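Local coordinates for protein halogenase (Chondromyces crocatus, PDB 3E1T) that binds flavin-adenine dinucleotide and probably acts as a FAD-dependent halogenase in the biosynthesis of chondrochloren, at residues A23-M28 with L325-I330; A71-K76 with A111-M116; F187-L192 with A364-N369. One frame throughout, in Å; residues are numbered along the deposited sequence.

Contact 1. Residues A23-M28 with L325-I330; sequences ASFVAM and LVARAI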
# COMPACT_ATOMS: atom_id res chain seq x y z
N ALA A 23 -13.70 -5.87 -9.04
CA ALA A 23 -14.68 -6.86 -9.52
C ALA A 23 -16.07 -6.56 -8.95
O ALA A 23 -17.03 -6.42 -9.71
CB ALA A 23 -14.22 -8.26 -9.17
N SER A 24 -16.17 -6.43 -7.63
CA SER A 24 -17.44 -6.11 -6.98
C SER A 24 -18.12 -4.87 -7.55
O SER A 24 -19.31 -4.91 -7.85
CB SER A 24 -17.27 -5.94 -5.47
OG SER A 24 -16.74 -7.11 -4.89
N PHE A 25 -17.37 -3.79 -7.72
CA PHE A 25 -17.93 -2.49 -8.16
C PHE A 25 -18.47 -2.48 -9.59
O PHE A 25 -19.35 -1.68 -9.92
CB PHE A 25 -16.88 -1.37 -8.03
CG PHE A 25 -16.71 -0.82 -6.63
CD1 PHE A 25 -17.77 -0.82 -5.73
CD2 PHE A 25 -15.50 -0.27 -6.25
CE1 PHE A 25 -17.61 -0.29 -4.44
CE2 PHE A 25 -15.33 0.25 -4.97
CZ PHE A 25 -16.39 0.25 -4.06
N VAL A 26 -17.91 -3.31 -10.46
CA VAL A 26 -18.39 -3.37 -11.83
C VAL A 26 -19.60 -4.32 -11.91
O VAL A 26 -20.58 -4.01 -12.58
CB VAL A 26 -17.27 -3.77 -12.84
CG1 VAL A 26 -17.85 -3.95 -14.26
CG2 VAL A 26 -16.14 -2.73 -12.86
N ALA A 27 -19.53 -5.45 -11.21
CA ALA A 27 -20.64 -6.40 -11.14
C ALA A 27 -21.88 -5.78 -10.51
O ALA A 27 -23.01 -6.06 -10.95
CB ALA A 27 -20.23 -7.65 -10.39
N MET A 28 -21.68 -4.94 -9.50
CA MET A 28 -22.74 -4.16 -8.86
C MET A 28 -23.52 -3.28 -9.84
O MET A 28 -24.65 -2.87 -9.55
CB MET A 28 -22.17 -3.29 -7.73
CG MET A 28 -21.90 -4.02 -6.43
SD MET A 28 -21.11 -3.01 -5.15
CE MET A 28 -22.15 -1.55 -5.17
N LEU A 325 -11.46 3.77 -8.92
CA LEU A 325 -11.20 4.64 -10.06
C LEU A 325 -11.28 3.86 -11.37
O LEU A 325 -11.76 4.37 -12.38
CB LEU A 325 -9.81 5.28 -9.93
CG LEU A 325 -9.60 6.29 -8.79
CD1 LEU A 325 -8.13 6.69 -8.75
CD2 LEU A 325 -10.48 7.50 -8.99
N VAL A 326 -10.76 2.64 -11.35
CA VAL A 326 -10.81 1.81 -12.56
C VAL A 326 -12.25 1.34 -12.77
O VAL A 326 -12.75 1.39 -13.88
CB VAL A 326 -9.82 0.63 -12.50
CG1 VAL A 326 -10.12 -0.41 -13.58
CG2 VAL A 326 -8.42 1.14 -12.70
N ALA A 327 -12.91 0.96 -11.68
CA ALA A 327 -14.33 0.55 -11.72
C ALA A 327 -15.19 1.62 -12.36
O ALA A 327 -16.05 1.29 -13.17
CB ALA A 327 -14.84 0.21 -10.34
N ARG A 328 -14.96 2.88 -12.00
CA ARG A 328 -15.68 4.02 -12.58
C ARG A 328 -15.40 4.22 -14.05
O ARG A 328 -16.30 4.60 -14.81
CB ARG A 328 -15.37 5.32 -11.84
CG ARG A 328 -16.04 5.42 -10.50
CD ARG A 328 -15.70 6.71 -9.82
NE ARG A 328 -16.29 6.71 -8.48
CZ ARG A 328 -15.92 7.52 -7.50
NH1 ARG A 328 -14.95 8.41 -7.68
NH2 ARG A 328 -16.52 7.42 -6.32
N ALA A 329 -14.15 4.00 -14.46
CA ALA A 329 -13.81 4.10 -15.88
C ALA A 329 -14.56 3.01 -16.65
O ALA A 329 -15.21 3.29 -17.66
CB ALA A 329 -12.31 4.00 -16.11
N ILE A 330 -14.50 1.78 -16.12
CA ILE A 330 -15.15 0.63 -16.74
C ILE A 330 -16.69 0.72 -16.76
O ILE A 330 -17.30 0.45 -17.79
CB ILE A 330 -14.70 -0.69 -16.08
CG1 ILE A 330 -13.21 -0.95 -16.35
CG2 ILE A 330 -15.54 -1.87 -16.59
CD1 ILE A 330 -12.63 -2.10 -15.58
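A chi1 of 175° puts Val26 CG1 anti to the backbone N and CG2 anti to the carbonyl carbon, with CG2 directed at helix 325-330; in Ile330 a chi1 of -67° leaves CG2 as the branch anti to N. The two methyls, Val26 CG2 and Ile330 CG2, meet at 3.9 Å, and Val26 CG1 stands equally far from that same Ile330 methyl, which therefore sits against both prongs of the valine. The two side chains run at about a right angle to each other. One turn earlier, Ala327 is the closest backbone point: its CA lies 5.6 Å from Val26 CA, and its methyl CB touches Phe25 CB at 3.5 Å. Beyond CB the phenyl ring of Phe25 leads away toward Leu62 and Leu500, so the phenylalanine contributes mainly its root. Helix 17-27 follows the glycine-rich turn after strand 10-13, consistent with the first strand-turn-helix of a Rossmann-type FAD-binding domain, and helix 315-333 lies alongside it. The short axes approach to 8.8 Å and cross at -27°, a spacing compatible with the alanine at the interface. All four touching residues are buried and apolar. Leu22, one turn back on helix 17-27, extends the same seam onto Val326, Ala327 and Ile330, while Phe25 O accepts a hydrogen bond from Asn331 ND2 just past the segment.

Contact 2. Residues A71-K76 with A111-M116; sequences AGFPIK and ARFDDM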
# COMPACT_ATOMS: atom_id res chain seq x y z
N ALA A 71 -16.34 -9.13 12.91
CA ALA A 71 -15.13 -9.89 12.64
C ALA A 71 -14.18 -9.99 13.84
O ALA A 71 -13.41 -10.94 13.93
CB ALA A 71 -14.41 -9.32 11.44
N GLY A 72 -14.23 -9.01 14.73
CA GLY A 72 -13.36 -9.00 15.90
C GLY A 72 -11.96 -8.51 15.57
O GLY A 72 -10.97 -8.98 16.16
N PHE A 73 -11.87 -7.58 14.62
CA PHE A 73 -10.62 -6.92 14.28
C PHE A 73 -10.41 -5.82 15.31
O PHE A 73 -11.32 -5.03 15.54
CB PHE A 73 -10.69 -6.26 12.89
CG PHE A 73 -10.89 -7.21 11.73
CD1 PHE A 73 -10.18 -8.40 11.65
CD2 PHE A 73 -11.74 -6.86 10.69
CE1 PHE A 73 -10.35 -9.26 10.56
CE2 PHE A 73 -11.93 -7.70 9.60
CZ PHE A 73 -11.23 -8.90 9.52
N PRO A 74 -9.20 -5.74 15.91
CA PRO A 74 -8.88 -4.60 16.77
C PRO A 74 -9.17 -3.26 16.11
O PRO A 74 -8.94 -3.10 14.91
CB PRO A 74 -7.38 -4.76 17.00
CG PRO A 74 -7.15 -6.21 16.93
CD PRO A 74 -8.09 -6.70 15.85
N ILE A 75 -9.68 -2.32 16.90
CA ILE A 75 -10.10 -1.01 16.41
C ILE A 75 -8.94 -0.03 16.49
O ILE A 75 -8.42 0.23 17.57
CB ILE A 75 -11.32 -0.44 17.20
CG1 ILE A 75 -12.56 -1.32 16.98
CG2 ILE A 75 -11.61 1.02 16.83
CD1 ILE A 75 -12.62 -2.53 17.92
N LYS A 76 -8.55 0.51 15.34
CA LYS A 76 -7.40 1.41 15.24
C LYS A 76 -7.86 2.87 15.19
O LYS A 76 -8.48 3.31 14.22
CB LYS A 76 -6.59 1.04 13.99
CG LYS A 76 -5.42 1.95 13.67
CD LYS A 76 -4.98 1.72 12.23
CE LYS A 76 -3.75 2.53 11.91
NZ LYS A 76 -3.27 2.26 10.53
N ALA A 111 -5.45 -12.74 5.60
CA ALA A 111 -6.08 -14.00 5.22
C ALA A 111 -7.60 -13.90 5.33
O ALA A 111 -8.31 -14.14 4.35
CB ALA A 111 -5.54 -15.15 6.08
N ARG A 112 -8.08 -13.51 6.52
CA ARG A 112 -9.51 -13.39 6.82
C ARG A 112 -10.14 -12.21 6.11
O ARG A 112 -11.30 -12.27 5.71
CB ARG A 112 -9.76 -13.17 8.31
CG ARG A 112 -9.03 -14.08 9.28
CD ARG A 112 -9.38 -13.66 10.71
NE ARG A 112 -10.82 -13.51 10.88
CZ ARG A 112 -11.42 -12.68 11.73
NH1 ARG A 112 -10.70 -11.88 12.52
NH2 ARG A 112 -12.74 -12.64 11.80
N PHE A 113 -9.39 -11.12 6.02
CA PHE A 113 -9.91 -9.89 5.43
C PHE A 113 -10.09 -10.02 3.91
O PHE A 113 -11.14 -9.66 3.38
CB PHE A 113 -8.99 -8.71 5.77
CG PHE A 113 -9.46 -7.40 5.23
CD1 PHE A 113 -10.56 -6.76 5.79
CD2 PHE A 113 -8.80 -6.80 4.15
CE1 PHE A 113 -11.00 -5.54 5.28
CE2 PHE A 113 -9.23 -5.58 3.65
CZ PHE A 113 -10.34 -4.95 4.21
N ASP A 114 -9.07 -10.54 3.23
CA ASP A 114 -9.15 -10.75 1.78
C ASP A 114 -10.26 -11.77 1.47
O ASP A 114 -11.07 -11.54 0.58
CB ASP A 114 -7.82 -11.24 1.21
CG ASP A 114 -6.71 -10.18 1.28
OD1 ASP A 114 -6.96 -9.08 1.79
OD2 ASP A 114 -5.58 -10.47 0.83
N ASP A 115 -10.27 -12.88 2.21
CA ASP A 115 -11.30 -13.93 2.06
C ASP A 115 -12.69 -13.33 2.22
O ASP A 115 -13.56 -13.50 1.36
CB ASP A 115 -11.08 -15.06 3.07
CG ASP A 115 -11.99 -16.27 2.81
OD1 ASP A 115 -12.11 -16.70 1.63
OD2 ASP A 115 -12.57 -16.79 3.78
N MET A 116 -12.89 -12.59 3.31
CA MET A 116 -14.11 -11.84 3.53
C MET A 116 -14.48 -10.99 2.30
O MET A 116 -15.63 -11.02 1.84
CB MET A 116 -13.97 -10.99 4.79
CG MET A 116 -15.09 -10.00 5.03
SD MET A 116 -15.01 -9.20 6.65
CE MET A 116 -15.93 -7.73 6.23
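Arg112 reaches across from its helix to hold the backbone carbonyl of Ala71 end-on, with both terminal nitrogens on one oxygen. The stronger bond runs from Arg112 NH2 to Ala71 O at 2.8 Å, with an N-H...O angle of 158°; the donor lies in the carbonyl plane, on a lone pair. Arg112 NH1 reaches the same Ala71 O at 3.2 Å and is more bent, at 136°, coming from above the carbonyl plane. Since the oxygen lies within a few degrees of the guanidinium plane, both N-H groups can be used at once. A bend at chi3 turns the guanidinium to this position. The carbonyl belongs to the last residue before Gly72, whose positive phi breaks the helical course, and the arginine supplies it with two donors. Phe73 comes over one face of the guanidinium, Phe73 CE1 lying 3.3 Å from Arg112 NH1, with the two planes 49° apart. With an alanine in place of Arg112 both donors to Ala71 O would go, and the turn after helix 65-69 is likely to lose its tie to helix 110-123, with Phe73 losing the group its CE1 rests on. Farther along the ring, Phe73 CE2 meets the edge of Phe113 at CD1, 4.2 Å away. Arg112 NH1 also has a long, weak ion pair with Glu109. Phe113 and Met116 pack on Met68 of helix 65-69, and Pro74 and Lys76 pair through their backbones with Gln107 and Ala105, so helix 110-123 is set against the turn leading from helix 65-69 into strand 75-82.

Contact 3. Residues F187-L192 with A364-N369; sequences FQNVAL and AFYDMN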
# COMPACT_ATOMS: atom_id res chain seq x y z
N PHE A 187 13.35 4.85 -1.09
CA PHE A 187 12.81 3.78 -0.28
C PHE A 187 13.46 2.44 -0.61
O PHE A 187 12.79 1.45 -0.89
CB PHE A 187 11.28 3.72 -0.43
CG PHE A 187 10.58 5.00 -0.03
CD1 PHE A 187 10.41 5.33 1.31
CD2 PHE A 187 10.15 5.89 -1.00
CE1 PHE A 187 9.79 6.52 1.67
CE2 PHE A 187 9.51 7.08 -0.65
CZ PHE A 187 9.32 7.38 0.71
N GLN A 188 14.79 2.42 -0.57
CA GLN A 188 15.58 1.24 -0.89
C GLN A 188 15.76 0.42 0.39
O GLN A 188 16.86 0.33 0.95
CB GLN A 188 16.93 1.68 -1.46
CG GLN A 188 17.63 0.64 -2.33
CD GLN A 188 18.76 1.26 -3.14
OE1 GLN A 188 18.52 2.14 -3.98
NE2 GLN A 188 19.99 0.83 -2.88
N ASN A 189 14.65 -0.16 0.83
CA ASN A 189 14.56 -0.81 2.13
C ASN A 189 14.13 -2.25 1.96
O ASN A 189 13.56 -2.62 0.93
CB ASN A 189 13.54 -0.09 3.02
CG ASN A 189 13.69 1.42 3.05
OD1 ASN A 189 12.71 2.15 3.23
ND2 ASN A 189 14.92 1.91 2.89
N VAL A 190 14.41 -3.07 2.98
CA VAL A 190 13.90 -4.42 3.07
C VAL A 190 13.16 -4.58 4.39
O VAL A 190 13.62 -4.08 5.43
CB VAL A 190 15.03 -5.47 2.95
CG1 VAL A 190 15.74 -5.34 1.61
CG2 VAL A 190 16.02 -5.31 4.08
N ALA A 191 12.00 -5.21 4.35
CA ALA A 191 11.26 -5.52 5.58
C ALA A 191 11.47 -6.98 5.96
O ALA A 191 11.47 -7.87 5.11
CB ALA A 191 9.80 -5.22 5.42
N LEU A 192 11.67 -7.22 7.25
CA LEU A 192 11.86 -8.56 7.80
C LEU A 192 10.85 -8.70 8.92
O LEU A 192 10.90 -7.93 9.87
CB LEU A 192 13.28 -8.68 8.36
CG LEU A 192 13.71 -10.02 8.95
CD1 LEU A 192 13.74 -11.11 7.87
CD2 LEU A 192 15.08 -9.87 9.56
N ALA A 364 9.52 13.41 3.37
CA ALA A 364 9.67 14.39 4.46
C ALA A 364 9.60 13.75 5.87
O ALA A 364 10.32 14.17 6.77
CB ALA A 364 8.65 15.54 4.32
N PHE A 365 8.76 12.72 6.03
CA PHE A 365 8.63 12.02 7.31
C PHE A 365 9.89 11.22 7.68
O PHE A 365 10.33 11.25 8.83
CB PHE A 365 7.40 11.10 7.34
CG PHE A 365 7.04 10.63 8.72
CD1 PHE A 365 6.50 11.51 9.66
CD2 PHE A 365 7.25 9.31 9.09
CE1 PHE A 365 6.17 11.08 10.94
CE2 PHE A 365 6.91 8.88 10.37
CZ PHE A 365 6.37 9.77 11.29
N TYR A 366 10.45 10.50 6.71
CA TYR A 366 11.76 9.86 6.88
C TYR A 366 12.85 10.90 7.23
O TYR A 366 13.68 10.65 8.11
CB TYR A 366 12.15 9.10 5.62
CG TYR A 366 11.75 7.64 5.61
CD1 TYR A 366 10.45 7.26 5.34
CD2 TYR A 366 12.69 6.64 5.87
CE1 TYR A 366 10.08 5.88 5.33
CE2 TYR A 366 12.35 5.30 5.84
CZ TYR A 366 11.03 4.93 5.56
OH TYR A 366 10.69 3.60 5.56
N ASP A 367 12.84 12.03 6.52
CA ASP A 367 13.77 13.15 6.75
C ASP A 367 13.71 13.72 8.17
O ASP A 367 14.71 14.16 8.69
CB ASP A 367 13.54 14.26 5.72
CG ASP A 367 14.47 15.48 5.91
OD1 ASP A 367 15.54 15.55 5.26
OD2 ASP A 367 14.13 16.37 6.72
N MET A 368 12.54 13.69 8.80
CA MET A 368 12.38 14.31 10.11
C MET A 368 12.98 13.51 11.27
O MET A 368 13.22 14.08 12.34
CB MET A 368 10.92 14.67 10.39
CG MET A 368 10.07 13.51 10.87
SD MET A 368 9.22 13.86 12.43
CE MET A 368 7.95 15.01 11.85
N ASN A 369 13.21 12.21 11.09
CA ASN A 369 13.89 11.46 12.14
C ASN A 369 15.34 11.91 12.33
O ASN A 369 16.14 11.91 11.40
CB ASN A 369 13.82 9.95 11.91
CG ASN A 369 14.21 9.16 13.14
OD1 ASN A 369 13.56 9.26 14.18
ND2 ASN A 369 15.27 8.38 13.04
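Tyr366, whose chi1 of -92° is off a staggered value, offers its ring face to the edge of Phe187 in a T-shaped stack, with planes at 81° and ring centroids 5.5 Å apart. The pair joins the start of strand 189-197, in the large mixed sheet of this FAD-dependent halogenase, to the last turn of the long helix 340-368, beside the FAD pocket to which Ala191 belongs. Phe187 precedes the strand, and Gln188 is the centre of an inverse gamma turn through which the chain enters it. In Phe187, CG lies anti to the carbonyl carbon (chi1 -59°), which carries the ring toward the helix although its CB does not point there. Phe187 lies by CD1 and CE1 of the stack, and Asn189 by the hydroxyl end, both on the same side of the Tyr366 ring. The hydroxyl has its strongest partner in Asp309, to which Tyr366 OH is hydrogen-bonded, and it is also hydrogen-bonded to Trp219 NE1, so this buried oxygen is satisfied from two sources beyond the segments. Phe376 of helix 375-378 touches both Asn189 and Tyr366, and Tyr359, nearly two turns earlier in helix 340-368, makes a second edge-to-face pair with Phe187. Ala191, two residues along the strand from Asn189, touches the FAD. The closest approach of the two rings runs from Phe187 CE1 to Tyr366 CE1, at 3.7 Å.

The three contacts are separate, and none touches another: contacts 1 and 2 come nearest, about 8 Å between nearest atoms, followed by contacts 2 and 3 at about 12 Å and contacts 1 and 3 at about 19 Å. FAD is the common reference. The Phe25 side chain of contact 1 is about 12 Å from it, and the side chains of Phe113 in contact 2 and Asn189 in contact 3 are about 8 Å each from it; Ala191 of contact 3 belongs to its pocket. Contacts 2 and 3 reach the same mixed sheet, through strands 75-82 and 189-197. Contacts 1 and 3, on opposite sides of the chain's centre, use the successive helices 315-333 and 340-368.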